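Long-range contacts in fructosyl amine: oxygen oxidoreductase (PDB 3DJE), which oxidatively deglycates fructosyl amino acids and related Amadori compounds, using bound FAD and molecular oxygen: residues 97-102 with 257-262; 120-125 with 150-155; 141-146 with 318-323; 262-267 with 274-279. All coordinates share one frame; numbering follows the deposited sequence.

Contact 1 (97-102 with 257-262); sequences LMSACS and IFNIER
Two neighbouring parallel strands, 97-100 and 257-259, form this contact inside the large mixed sheet beside the fructosyl pocket, pairing Leu97 with Ile257, Met98 with Phe258 and Ser99 with Asn259. The backbone ladder is uneven: two of its bonds are weak, whereas Ile260 N reaches Ser99 O at 2.9 Å and nearly straight (164°). Phe258 O has a second donor in Ser99 OG, which comes in at 2.9 Å, tilted from the carbonyl plane. On the face carrying Met98 and Phe258, the side chains run side by side. The selenomethionine is bent at chi2 and chi3 (-68° and -67°), which brings its SE obliquely against the ring of Phe258, 3.8 Å from CG, in a Met-aromatic contact. Its CE ends 3.6 Å from Ile260 CG2. Beyond the strands the chemistry turns polar. Glu261 OE2 takes two backbone N-H groups: Ser102 N meets its syn lone pair at 2.7 Å, and Cys101 N arrives on the anti side at the same 2.7 Å from OE2. The other oxygen, OE1, accepts from Ser102 OG at 2.8 Å, so one carboxylate is gripped by three donors. Across from it, Cys101 SG lies over a face of the Arg262 guanidinium. Asn259 OD1 receives Glu261 N in an Asx turn that fixes the start of this loop. Glu261 thus holds the approach to helix 103-113 by binding the two amides before it and Ser102 OG, where the helix start may favour its charge; Ser102 itself, its OG also bonded to Gly105 N, is the N-cap of that helix.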
loop_
_atom_site.group_PDB
_atom_site.type_symbol
_atom_site.label_atom_id
_atom_site.label_comp_id
_atom_site.label_asym_id
_atom_site.label_seq_id
_atom_site.Cartn_x
_atom_site.Cartn_y
_atom_site.Cartn_z
ATOM N N LEU A 97 -13.693 12.480 0.674
ATOM C CA LEU A 97 -13.320 13.884 0.537
ATOM C C LEU A 97 -11.834 13.917 0.223
ATOM O O LEU A 97 -11.039 13.330 0.962
ATOM C CB LEU A 97 -13.587 14.646 1.846
ATOM C CG LEU A 97 -12.948 16.044 1.853
ATOM C CD1 LEU A 97 -13.782 16.981 0.967
ATOM C CD2 LEU A 97 -12.775 16.597 3.243
HETATM N N MSE A 98 -11.467 14.606 -0.864
HETATM C CA MSE A 98 -10.059 14.867 -1.199
HETATM C C MSE A 98 -9.828 16.378 -1.161
HETATM O O MSE A 98 -10.522 17.120 -1.848
HETATM C CB MSE A 98 -9.745 14.332 -2.594
HETATM C CG MSE A 98 -9.737 12.811 -2.680
HETATM SE SE MSE A 98 -8.250 12.121 -1.671
HETATM C CE MSE A 98 -6.786 12.811 -2.778
ATOM N N SER A 99 -8.867 16.823 -0.360
ATOM C CA SER A 99 -8.695 18.264 -0.104
ATOM C C SER A 99 -7.226 18.636 0.053
ATOM O O SER A 99 -6.369 17.757 0.155
ATOM C CB SER A 99 -9.475 18.675 1.143
ATOM O OG SER A 99 -9.013 17.968 2.274
ATOM N N ALA A 100 -6.951 19.940 0.036
ATOM C CA ALA A 100 -5.607 20.471 0.257
ATOM C C ALA A 100 -5.735 21.887 0.811
ATOM O O ALA A 100 -6.848 22.367 1.032
ATOM C CB ALA A 100 -4.789 20.458 -1.041
ATOM N N CYS A 101 -4.597 22.535 1.057
ATOM C CA CYS A 101 -4.598 23.867 1.683
ATOM C C CYS A 101 -3.780 24.911 0.913
ATOM O O CYS A 101 -4.263 26.027 0.642
ATOM C CB CYS A 101 -4.067 23.770 3.102
ATOM S SG CYS A 101 -5.079 22.777 4.189
ATOM N N SER A 102 -2.543 24.560 0.585
ATOM C CA SER A 102 -1.619 25.490 -0.073
ATOM C C SER A 102 -1.838 25.528 -1.582
ATOM O O SER A 102 -2.505 24.649 -2.154
ATOM C CB SER A 102 -0.170 25.105 0.253
ATOM O OG SER A 102 0.235 23.954 -0.481
ATOM N N ILE A 257 -12.173 10.970 5.068
ATOM C CA ILE A 257 -11.786 12.390 5.091
ATOM C C ILE A 257 -10.282 12.460 4.834
ATOM O O ILE A 257 -9.506 11.928 5.616
ATOM C CB ILE A 257 -12.134 13.034 6.453
ATOM C CG1 ILE A 257 -13.638 12.913 6.737
ATOM C CG2 ILE A 257 -11.630 14.487 6.516
ATOM C CD1 ILE A 257 -14.541 13.628 5.743
ATOM N N PHE A 258 -9.876 13.114 3.745
ATOM C CA PHE A 258 -8.491 13.049 3.284
ATOM C C PHE A 258 -8.020 14.434 2.854
ATOM O O PHE A 258 -8.654 15.072 2.020
ATOM C CB PHE A 258 -8.437 12.059 2.115
ATOM C CG PHE A 258 -7.073 11.445 1.834
ATOM C CD1 PHE A 258 -6.930 10.055 1.809
ATOM C CD2 PHE A 258 -5.965 12.229 1.519
ATOM C CE1 PHE A 258 -5.695 9.448 1.511
ATOM C CE2 PHE A 258 -4.713 11.628 1.228
ATOM C CZ PHE A 258 -4.586 10.232 1.222
ATOM N N ASN A 259 -6.948 14.922 3.471
ATOM C CA ASN A 259 -6.291 16.146 3.013
ATOM C C ASN A 259 -4.848 15.783 2.733
ATOM O O ASN A 259 -4.139 15.283 3.618
ATOM C CB ASN A 259 -6.397 17.265 4.058
ATOM C CG ASN A 259 -5.748 18.568 3.599
ATOM O OD1 ASN A 259 -4.561 18.608 3.292
ATOM N ND2 ASN A 259 -6.526 19.650 3.594
ATOM N N ILE A 260 -4.421 16.046 1.504
ATOM C CA ILE A 260 -3.122 15.570 1.031
ATOM C C ILE A 260 -1.942 16.325 1.651
ATOM O O ILE A 260 -0.790 15.963 1.426
ATOM C CB ILE A 260 -3.051 15.549 -0.512
ATOM C CG1 ILE A 260 -3.023 16.968 -1.093
ATOM C CG2 ILE A 260 -4.228 14.747 -1.076
ATOM C CD1 ILE A 260 -2.793 17.015 -2.596
ATOM N N GLU A 261 -2.244 17.353 2.441
ATOM C CA GLU A 261 -1.217 18.084 3.186
ATOM C C GLU A 261 -1.323 17.930 4.698
ATOM O O GLU A 261 -0.581 18.586 5.440
ATOM C CB GLU A 261 -1.299 19.578 2.842
ATOM C CG GLU A 261 -1.035 19.873 1.379
ATOM C CD GLU A 261 -0.950 21.346 1.127
ATOM O OE1 GLU A 261 0.135 21.933 1.383
ATOM O OE2 GLU A 261 -1.967 21.905 0.680
ATOM N N ARG A 262 -2.244 17.092 5.169
ATOM C CA ARG A 262 -2.464 16.960 6.601
ATOM C C ARG A 262 -2.581 15.501 7.020
ATOM O O ARG A 262 -1.940 15.059 7.973
ATOM C CB ARG A 262 -3.727 17.717 7.038
ATOM C CG ARG A 262 -3.727 19.210 6.702
ATOM C CD ARG A 262 -2.764 19.964 7.620
ATOM N NE ARG A 262 -2.913 21.412 7.461
ATOM C CZ ARG A 262 -2.193 22.169 6.636
ATOM N NH1 ARG A 262 -1.238 21.637 5.883
ATOM N NH2 ARG A 262 -2.431 23.479 6.567
#

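Contact 2 (120-125 with 150-155); sequences NLVELT and FARSGA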
loop_
_atom_site.group_PDB
_atom_site.type_symbol
_atom_site.label_atom_id
_atom_site.label_comp_id
_atom_site.label_asym_id
_atom_site.label_seq_id
_atom_site.Cartn_x
_atom_site.Cartn_y
_atom_site.Cartn_z
ATOM N N ASN A 120 -20.042 15.107 -10.907
ATOM C CA ASN A 120 -20.689 14.665 -9.667
ATOM C C ASN A 120 -20.006 15.186 -8.403
ATOM O O ASN A 120 -20.617 15.194 -7.327
ATOM C CB ASN A 120 -20.830 13.141 -9.608
ATOM C CG ASN A 120 -21.740 12.594 -10.686
ATOM O OD1 ASN A 120 -22.571 13.318 -11.236
ATOM N ND2 ASN A 120 -21.597 11.300 -10.990
ATOM N N LEU A 121 -18.741 15.590 -8.532
ATOM C CA LEU A 121 -17.963 16.063 -7.383
ATOM C C LEU A 121 -18.528 17.365 -6.836
ATOM O O LEU A 121 -18.893 18.268 -7.607
ATOM C CB LEU A 121 -16.489 16.253 -7.749
ATOM C CG LEU A 121 -15.696 14.998 -8.095
ATOM C CD1 LEU A 121 -14.333 15.379 -8.656
ATOM C CD2 LEU A 121 -15.538 14.101 -6.876
ATOM N N VAL A 122 -18.602 17.453 -5.512
ATOM C CA VAL A 122 -19.059 18.662 -4.841
ATOM C C VAL A 122 -17.821 19.425 -4.397
ATOM O O VAL A 122 -16.951 18.857 -3.753
ATOM C CB VAL A 122 -19.980 18.354 -3.630
ATOM C CG1 VAL A 122 -20.516 19.644 -3.027
ATOM C CG2 VAL A 122 -21.136 17.435 -4.054
ATOM N N GLU A 123 -17.727 20.701 -4.769
ATOM C CA GLU A 123 -16.597 21.525 -4.349
ATOM C C GLU A 123 -16.868 22.117 -2.965
ATOM O O GLU A 123 -17.928 22.714 -2.744
ATOM C CB GLU A 123 -16.344 22.640 -5.366
ATOM C CG GLU A 123 -15.133 23.492 -5.076
ATOM C CD GLU A 123 -14.956 24.587 -6.108
ATOM O OE1 GLU A 123 -14.777 24.255 -7.305
ATOM O OE2 GLU A 123 -15.013 25.779 -5.718
ATOM N N LEU A 124 -15.922 21.945 -2.042
ATOM C CA LEU A 124 -16.063 22.461 -0.679
ATOM C C LEU A 124 -14.999 23.509 -0.415
ATOM O O LEU A 124 -13.808 23.253 -0.612
ATOM C CB LEU A 124 -15.940 21.347 0.369
ATOM C CG LEU A 124 -17.031 20.281 0.504
ATOM C CD1 LEU A 124 -16.999 19.294 -0.606
ATOM C CD2 LEU A 124 -16.859 19.542 1.830
ATOM N N THR A 125 -15.433 24.686 0.039
ATOM C CA THR A 125 -14.531 25.816 0.271
ATOM C C THR A 125 -14.742 26.497 1.625
ATOM O O THR A 125 -13.940 27.352 2.016
ATOM C CB THR A 125 -14.692 26.900 -0.825
ATOM O OG1 THR A 125 -16.066 27.320 -0.866
ATOM C CG2 THR A 125 -14.269 26.367 -2.198
ATOM N N PHE A 150 -15.692 16.553 -2.880
ATOM C CA PHE A 150 -16.346 15.403 -2.266
ATOM C C PHE A 150 -16.970 14.488 -3.306
ATOM O O PHE A 150 -17.791 14.929 -4.111
ATOM C CB PHE A 150 -17.406 15.859 -1.252
ATOM C CG PHE A 150 -18.096 14.727 -0.531
ATOM C CD1 PHE A 150 -17.365 13.790 0.209
ATOM C CD2 PHE A 150 -19.488 14.600 -0.579
ATOM C CE1 PHE A 150 -18.011 12.738 0.876
ATOM C CE2 PHE A 150 -20.149 13.545 0.097
ATOM C CZ PHE A 150 -19.407 12.617 0.823
ATOM N N ALA A 151 -16.561 13.223 -3.294
ATOM C CA ALA A 151 -17.186 12.197 -4.115
ATOM C C ALA A 151 -18.186 11.502 -3.204
ATOM O O ALA A 151 -17.816 10.863 -2.212
ATOM C CB ALA A 151 -16.147 11.207 -4.655
ATOM N N ARG A 152 -19.464 11.649 -3.536
ATOM C CA ARG A 152 -20.541 11.098 -2.708
ATOM C C ARG A 152 -20.551 9.569 -2.687
ATOM O O ARG A 152 -20.944 8.949 -1.684
ATOM C CB ARG A 152 -21.902 11.595 -3.195
ATOM C CG ARG A 152 -22.039 13.126 -3.235
ATOM C CD ARG A 152 -23.437 13.469 -3.709
ATOM N NE ARG A 152 -23.747 14.895 -3.835
ATOM C CZ ARG A 152 -24.427 15.598 -2.932
ATOM N NH1 ARG A 152 -24.822 15.023 -1.801
ATOM N NH2 ARG A 152 -24.705 16.880 -3.151
ATOM N N SER A 153 -20.161 8.980 -3.812
ATOM C CA SER A 153 -20.093 7.530 -3.978
ATOM C C SER A 153 -19.065 7.228 -5.054
ATOM O O SER A 153 -18.473 8.152 -5.608
ATOM C CB SER A 153 -21.462 6.984 -4.380
ATOM O OG SER A 153 -21.833 7.488 -5.650
ATOM N N GLY A 154 -18.846 5.947 -5.356
ATOM C CA GLY A 154 -17.841 5.553 -6.356
ATOM C C GLY A 154 -16.416 5.591 -5.815
ATOM O O GLY A 154 -15.444 5.490 -6.569
ATOM N N ALA A 155 -16.316 5.730 -4.496
ATOM C CA ALA A 155 -15.035 5.736 -3.774
ATOM C C ALA A 155 -15.340 5.425 -2.329
ATOM O O ALA A 155 -16.449 5.669 -1.845
ATOM C CB ALA A 155 -14.373 7.090 -3.872
HETATM O O HOH W 1 -23.260 15.803 -6.590
HETATM O O HOH W 2 -19.958 12.669 -6.256
#
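Leu124 and Phe150 cross at a slant, so that the leucine touches the root of the aromatic side chain and not its ring: Leu124 CD1 stands 3.5 Å from Phe150 CB. The ring itself is carried away from strand 122-124, because Phe150 CG lies opposite the backbone N (chi1 -178°). Further along, Leu121 sends a single methyl to the other strand, with CD2 at 3.7 Å from Ala151 CB. Val122 plays a different part. It shares a sheet face with Phe150, and its CG2 lies against the end of Arg152, 3.6 Å from NE, meeting the guanidinium obliquely. The arginine runs extended from CG to NE, and this straight reach carries the charged group back over the valine. Two waters complete the polar side: one lies in the guanidinium plane and links Arg152 NE to Asn120 O, while the other accepts from Arg152 N and donates weakly to the same carbonyl. Beneath these side chains the backbones close a small antiparallel ladder, in which Val122 and Phe150 form a hydrogen-bonded pair. Phe150 N to Val122 O measures 2.8 Å, and Val122 N to Phe150 O is almost straight at 171°. Strand 122-124 thus extends the sheet alongside strand 147-151, whose other neighbour is strand 96-100; helix 127-131 covers Leu124 through Gln129 and Phe130, and Leu133 packs on both Leu124 and Phe150.

Contact 3 (141-146 with 318-323); sequences GDFPGW and KETMPQ
A loop packs here against the C-terminal part of a helix: residues 141-146, leading into strand 147-151, wrap round Glu319 and Thr320 near the end of helix 307-320. Backbone carbonyls in this region accept from the loop. Phe143 N meets Glu319 O at 3.0 Å in the carbonyl plane, and Gly141 N reaches Thr320 O at 2.9 Å from well above that carbonyl's plane. Gly141 CA adds a CA-H...O contact, 3.5 Å from Glu319 O. The side chain of Glu319 lies extended past Pro144, with CG 3.8 Å from Pro144 CD, and delivers OE1 to the indole. Trp146 NE1 binds that oxygen at 2.9 Å, nearly straight (169°) and in the indole plane, although ring and carboxylate planes stand 71° apart. The methyl of Thr320 touches both aromatics, its CG2 3.5 Å from Trp146 CH2 and 3.7 Å from Phe143 CE1. Glu319 O also lies over a face of the Phe143 ring. One water joins Asp142 N to Lys318 O. The loop is shaped by a type II beta turn from Phe143 to Trp146, with proline second and glycine, at positive phi, third: the classic Pro-Gly pattern of that turn.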
loop_
_atom_site.group_PDB
_atom_site.type_symbol
_atom_site.label_atom_id
_atom_site.label_comp_id
_atom_site.label_asym_id
_atom_site.label_seq_id
_atom_site.Cartn_x
_atom_site.Cartn_y
_atom_site.Cartn_z
ATOM N N GLY A 141 -14.310 20.396 13.947
ATOM C CA GLY A 141 -13.189 21.299 13.698
ATOM C C GLY A 141 -13.461 22.426 12.720
ATOM O O GLY A 141 -14.531 22.492 12.102
ATOM N N ASP A 142 -12.477 23.312 12.585
ATOM C CA ASP A 142 -12.626 24.513 11.762
ATOM C C ASP A 142 -12.061 24.374 10.353
ATOM O O ASP A 142 -12.185 25.293 9.538
ATOM C CB ASP A 142 -11.998 25.720 12.467
ATOM C CG ASP A 142 -12.793 26.167 13.685
ATOM O OD1 ASP A 142 -13.963 25.753 13.842
ATOM O OD2 ASP A 142 -12.233 26.932 14.500
ATOM N N PHE A 143 -11.433 23.230 10.066
ATOM C CA PHE A 143 -10.906 22.944 8.726
ATOM C C PHE A 143 -10.204 24.165 8.094
ATOM O O PHE A 143 -10.555 24.586 6.992
ATOM C CB PHE A 143 -12.045 22.445 7.828
ATOM C CG PHE A 143 -12.638 21.130 8.276
ATOM C CD1 PHE A 143 -12.181 19.927 7.729
ATOM C CD2 PHE A 143 -13.651 21.086 9.234
ATOM C CE1 PHE A 143 -12.724 18.695 8.133
ATOM C CE2 PHE A 143 -14.203 19.857 9.639
ATOM C CZ PHE A 143 -13.734 18.661 9.086
ATOM N N PRO A 144 -9.213 24.739 8.802
ATOM C CA PRO A 144 -8.672 26.037 8.383
ATOM C C PRO A 144 -7.955 25.977 7.037
ATOM O O PRO A 144 -6.978 25.241 6.872
ATOM C CB PRO A 144 -7.697 26.405 9.507
ATOM C CG PRO A 144 -7.336 25.114 10.152
ATOM C CD PRO A 144 -8.531 24.205 9.994
ATOM N N GLY A 145 -8.465 26.742 6.079
ATOM C CA GLY A 145 -7.902 26.789 4.739
ATOM C C GLY A 145 -8.154 25.559 3.871
ATOM O O GLY A 145 -7.670 25.504 2.744
ATOM N N TRP A 146 -8.885 24.565 4.383
ATOM C CA TRP A 146 -9.171 23.363 3.577
ATOM C C TRP A 146 -10.063 23.715 2.394
ATOM O O TRP A 146 -11.053 24.432 2.547
ATOM C CB TRP A 146 -9.884 22.292 4.402
ATOM C CG TRP A 146 -9.058 21.569 5.413
ATOM C CD1 TRP A 146 -8.135 22.105 6.280
ATOM C CD2 TRP A 146 -9.126 20.173 5.715
ATOM N NE1 TRP A 146 -7.618 21.119 7.089
ATOM C CE2 TRP A 146 -8.209 19.923 6.762
ATOM C CE3 TRP A 146 -9.863 19.100 5.187
ATOM C CZ2 TRP A 146 -8.010 18.638 7.296
ATOM C CZ3 TRP A 146 -9.672 17.827 5.724
ATOM C CH2 TRP A 146 -8.753 17.606 6.758
ATOM N N LYS A 318 -7.039 18.178 15.618
ATOM C CA LYS A 318 -7.499 19.491 16.082
ATOM C C LYS A 318 -8.303 20.232 15.012
ATOM O O LYS A 318 -9.268 20.929 15.334
ATOM C CB LYS A 318 -6.324 20.351 16.567
ATOM C CG LYS A 318 -6.746 21.651 17.248
ATOM C CD LYS A 318 -6.780 21.506 18.761
ATOM C CE LYS A 318 -5.384 21.599 19.381
ATOM N NZ LYS A 318 -4.502 20.447 19.013
ATOM N N GLU A 319 -7.916 20.058 13.746
ATOM C CA GLU A 319 -8.548 20.739 12.618
ATOM C C GLU A 319 -9.858 20.095 12.170
ATOM O O GLU A 319 -10.602 20.696 11.386
ATOM C CB GLU A 319 -7.593 20.775 11.420
ATOM C CG GLU A 319 -6.313 21.572 11.666
ATOM C CD GLU A 319 -5.424 21.711 10.439
ATOM O OE1 GLU A 319 -5.779 21.227 9.337
ATOM O OE2 GLU A 319 -4.342 22.313 10.583
ATOM N N THR A 320 -10.137 18.889 12.672
ATOM C CA THR A 320 -11.215 18.054 12.135
ATOM C C THR A 320 -12.134 17.497 13.225
ATOM O O THR A 320 -13.343 17.738 13.217
ATOM C CB THR A 320 -10.637 16.869 11.322
ATOM O OG1 THR A 320 -9.716 16.135 12.136
ATOM C CG2 THR A 320 -9.908 17.375 10.092
HETATM N N MSE A 321 -11.549 16.725 14.135
HETATM C CA MSE A 321 -12.270 16.129 15.255
HETATM C C MSE A 321 -11.582 16.516 16.564
HETATM O O MSE A 321 -10.978 15.679 17.231
HETATM C CB MSE A 321 -12.316 14.614 15.087
HETATM C CG MSE A 321 -13.092 14.227 13.858
HETATM SE SE MSE A 321 -13.316 12.331 13.677
HETATM C CE MSE A 321 -11.451 11.787 13.608
ATOM N N PRO A 322 -11.639 17.809 16.918
ATOM C CA PRO A 322 -10.845 18.283 18.064
ATOM C C PRO A 322 -11.230 17.614 19.388
ATOM O O PRO A 322 -10.395 17.538 20.308
ATOM C CB PRO A 322 -11.122 19.798 18.091
ATOM C CG PRO A 322 -12.378 19.982 17.321
ATOM C CD PRO A 322 -12.402 18.895 16.277
ATOM N N GLN A 323 -12.462 17.107 19.471
ATOM C CA GLN A 323 -12.921 16.364 20.659
ATOM C C GLN A 323 -12.106 15.071 20.908
ATOM O O GLN A 323 -12.082 14.528 22.024
ATOM C CB GLN A 323 -14.427 16.084 20.579
ATOM C CG GLN A 323 -14.863 14.979 19.580
ATOM C CD GLN A 323 -14.965 15.441 18.131
ATOM O OE1 GLN A 323 -14.611 16.570 17.791
ATOM N NE2 GLN A 323 -15.438 14.547 17.262
HETATM O O HOH W 3 -10.485 23.193 14.574
HETATM O O HOH W 4 -4.769 24.119 8.165
#

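Contact 4 (262-267 with 274-279); sequences RGFFFE and EIKICD. With FSA (1-S-(carboxymethyl)-1-thio-beta-D-fructopyranose), chain D.
Phe264 leaves its strand toward the side of the hairpin that Cys278 shares, with CG in the crowded position between backbone N and carbonyl carbon (chi1 58°). Its CB sits beside Ile257 O of the neighbouring strand, and from there the ring extends with one face against Cys278. CD2 comes only to 4.1 Å from Cys278 CB, whereas CE1 lies 3.7 Å from Cys278 SG. At the tip, CZ approaches Cys278 CB to 3.4 Å, a CH-pi contact over one ring face, and the opposite face stacks on Phe258. The far edge meets the ligand: FSA O2 lies in the ring plane, 3.3 Å from both CE2 and CZ of Phe264. Behind the ring the strands are locked by Phe264 N to Cys278 O and Cys278 N to Phe264 O, both 2.9 Å. Arg262 and Gly263 form a classic beta bulge against Asn259. Farther along, Lys276 runs beside Phe266, its NZ held by Asp50 and Asn52 O, while a water ties Glu267 O to Glu274 O and Lys276 N. With ligand hydrogen bonds coming from Glu280, Lys368, Gly364 and Arg411, the edge of Phe264 probably meets the sugar through shape and weakly polar C-H groups, with its ring packed between Phe258 and Cys278.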
loop_
_atom_site.group_PDB
_atom_site.type_symbol
_atom_site.label_atom_id
_atom_site.label_comp_id
_atom_site.label_asym_id
_atom_site.label_seq_id
_atom_site.Cartn_x
_atom_site.Cartn_y
_atom_site.Cartn_z
ATOM N N ARG A 262 -2.244 17.092 5.169
ATOM C CA ARG A 262 -2.464 16.960 6.601
ATOM C C ARG A 262 -2.581 15.501 7.020
ATOM O O ARG A 262 -1.940 15.059 7.973
ATOM C CB ARG A 262 -3.727 17.717 7.038
ATOM C CG ARG A 262 -3.727 19.210 6.702
ATOM C CD ARG A 262 -2.764 19.964 7.620
ATOM N NE ARG A 262 -2.913 21.412 7.461
ATOM C CZ ARG A 262 -2.193 22.169 6.636
ATOM N NH1 ARG A 262 -1.238 21.637 5.883
ATOM N NH2 ARG A 262 -2.431 23.479 6.567
ATOM N N GLY A 263 -3.415 14.752 6.312
ATOM C CA GLY A 263 -3.688 13.388 6.723
ATOM C C GLY A 263 -5.102 12.940 6.424
ATOM O O GLY A 263 -5.881 13.629 5.748
ATOM N N PHE A 264 -5.433 11.766 6.939
ATOM C CA PHE A 264 -6.729 11.190 6.665
ATOM C C PHE A 264 -7.177 10.232 7.749
ATOM O O PHE A 264 -6.377 9.765 8.568
ATOM C CB PHE A 264 -6.744 10.500 5.293
ATOM C CG PHE A 264 -5.718 9.406 5.131
ATOM C CD1 PHE A 264 -6.028 8.072 5.444
ATOM C CD2 PHE A 264 -4.452 9.702 4.626
ATOM C CE1 PHE A 264 -5.078 7.049 5.257
ATOM C CE2 PHE A 264 -3.490 8.696 4.443
ATOM C CZ PHE A 264 -3.805 7.359 4.764
ATOM N N PHE A 265 -8.474 9.952 7.742
ATOM C CA PHE A 265 -9.048 8.989 8.661
ATOM C C PHE A 265 -10.340 8.393 8.102
ATOM O O PHE A 265 -10.882 8.879 7.100
ATOM C CB PHE A 265 -9.255 9.607 10.053
ATOM C CG PHE A 265 -10.131 10.830 10.061
ATOM C CD1 PHE A 265 -11.516 10.700 10.054
ATOM C CD2 PHE A 265 -9.569 12.110 10.094
ATOM C CE1 PHE A 265 -12.341 11.825 10.067
ATOM C CE2 PHE A 265 -10.391 13.254 10.095
ATOM C CZ PHE A 265 -11.774 13.110 10.088
ATOM N N PHE A 266 -10.831 7.361 8.798
ATOM C CA PHE A 266 -11.952 6.543 8.347
ATOM C C PHE A 266 -12.985 6.392 9.459
ATOM O O PHE A 266 -12.678 6.608 10.634
ATOM C CB PHE A 266 -11.452 5.129 8.045
ATOM C CG PHE A 266 -10.372 5.057 6.995
ATOM C CD1 PHE A 266 -10.689 4.713 5.686
ATOM C CD2 PHE A 266 -9.035 5.310 7.319
ATOM C CE1 PHE A 266 -9.682 4.639 4.696
ATOM C CE2 PHE A 266 -8.033 5.233 6.346
ATOM C CZ PHE A 266 -8.364 4.886 5.031
ATOM N N GLU A 267 -14.195 5.970 9.091
ATOM C CA GLU A 267 -15.156 5.520 10.095
ATOM C C GLU A 267 -14.551 4.420 10.983
ATOM O O GLU A 267 -13.668 3.657 10.538
ATOM C CB GLU A 267 -16.462 5.042 9.445
ATOM C CG GLU A 267 -16.332 3.724 8.693
ATOM C CD GLU A 267 -17.659 3.252 8.171
ATOM O OE1 GLU A 267 -18.584 3.065 8.993
ATOM O OE2 GLU A 267 -17.788 3.069 6.944
ATOM N N GLU A 274 -12.367 1.305 16.538
ATOM C CA GLU A 274 -11.152 2.103 16.392
ATOM C C GLU A 274 -11.130 2.898 15.105
ATOM O O GLU A 274 -11.369 2.351 14.037
ATOM C CB GLU A 274 -9.912 1.209 16.478
ATOM C CG GLU A 274 -9.668 0.707 17.913
ATOM C CD GLU A 274 -8.525 -0.263 18.049
ATOM O OE1 GLU A 274 -8.078 -0.877 17.041
ATOM O OE2 GLU A 274 -8.068 -0.435 19.204
ATOM N N ILE A 275 -10.860 4.196 15.226
ATOM C CA ILE A 275 -10.639 5.059 14.054
ATOM C C ILE A 275 -9.159 5.024 13.715
ATOM O O ILE A 275 -8.315 5.327 14.562
ATOM C CB ILE A 275 -11.069 6.534 14.311
ATOM C CG1 ILE A 275 -12.589 6.615 14.533
ATOM C CG2 ILE A 275 -10.651 7.453 13.133
ATOM C CD1 ILE A 275 -13.090 7.994 15.072
ATOM N N LYS A 276 -8.850 4.647 12.477
ATOM C CA LYS A 276 -7.491 4.715 11.977
ATOM C C LYS A 276 -7.211 6.092 11.372
ATOM O O LYS A 276 -7.977 6.588 10.534
ATOM C CB LYS A 276 -7.249 3.624 10.933
ATOM C CG LYS A 276 -5.790 3.565 10.477
ATOM C CD LYS A 276 -5.637 2.728 9.243
ATOM C CE LYS A 276 -4.958 3.517 8.158
ATOM N NZ LYS A 276 -5.271 2.883 6.863
ATOM N N ILE A 277 -6.091 6.681 11.787
ATOM C CA ILE A 277 -5.670 8.020 11.346
ATOM C C ILE A 277 -4.224 7.975 10.859
ATOM O O ILE A 277 -3.359 7.390 11.518
ATOM C CB ILE A 277 -5.745 9.052 12.515
ATOM C CG1 ILE A 277 -7.139 9.063 13.143
ATOM C CG2 ILE A 277 -5.373 10.456 12.034
ATOM C CD1 ILE A 277 -7.110 8.889 14.631
ATOM N N CYS A 278 -3.975 8.597 9.710
ATOM C CA CYS A 278 -2.619 8.769 9.191
ATOM C C CYS A 278 -2.303 10.250 9.042
ATOM O O CYS A 278 -3.108 10.998 8.489
ATOM C CB CYS A 278 -2.467 8.122 7.822
ATOM S SG CYS A 278 -2.585 6.319 7.846
ATOM N N ASP A 279 -1.134 10.650 9.541
ATOM C CA ASP A 279 -0.563 11.966 9.244
ATOM C C ASP A 279 0.131 11.912 7.888
ATOM O O ASP A 279 1.005 11.080 7.680
ATOM C CB ASP A 279 0.419 12.406 10.340
ATOM C CG ASP A 279 1.570 11.406 10.574
ATOM O OD1 ASP A 279 1.308 10.193 10.789
ATOM O OD2 ASP A 279 2.748 11.845 10.565
HETATM O OAB FSA D . -3.923 5.332 -2.900
HETATM C CAL FSA D . -4.667 6.005 -2.156
HETATM O OAA FSA D . -5.790 6.424 -2.537
HETATM C CAH FSA D . -4.234 6.374 -0.751
HETATM S SAK FSA D . -2.576 5.879 -0.404
HETATM C C1 FSA D . -2.526 6.578 1.223
HETATM C C2 FSA D . -1.079 6.820 1.674
HETATM O O2 FSA D . -1.032 6.932 3.106
HETATM C C3 FSA D . -0.510 8.099 1.051
HETATM O O3 FSA D . -1.219 9.246 1.545
HETATM C C4 FSA D . 0.998 8.231 1.284
HETATM O O4 FSA D . 1.507 9.338 0.520
HETATM C C5 FSA D . 1.753 6.966 0.864
HETATM O O5 FSA D . 1.754 6.815 -0.558
HETATM C C6 FSA D . 1.119 5.754 1.532
HETATM O O6 FSA D . -0.282 5.706 1.212
HETATM O O HOH W 5 -10.950 3.249 11.145
#

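Contacts 1, 2 and 4 are steps across one sheet, and contact 3 joins the loop before strand 147-151 to the end of helix 307-320, beside that sheet. Leu97 CD1 touches Leu124 CD2 at 4.1 Å, joining contact 1 to contact 2. Ile257 O and Phe265 N, 3.1 Å apart, probably form a hydrogen bond between contacts 1 and 4, which also share Arg262. That arginine's NE faces Glu319 OE1 of contact 3 in a long, weak ion pair of 3.4 Å. Contacts 1 and 4 reach the pocket: the Phe258 side chain lies about 4 Å from FSA and about 6 Å from FAD at its nearest atoms, whereas that of Trp146 is about 12 Å from FSA.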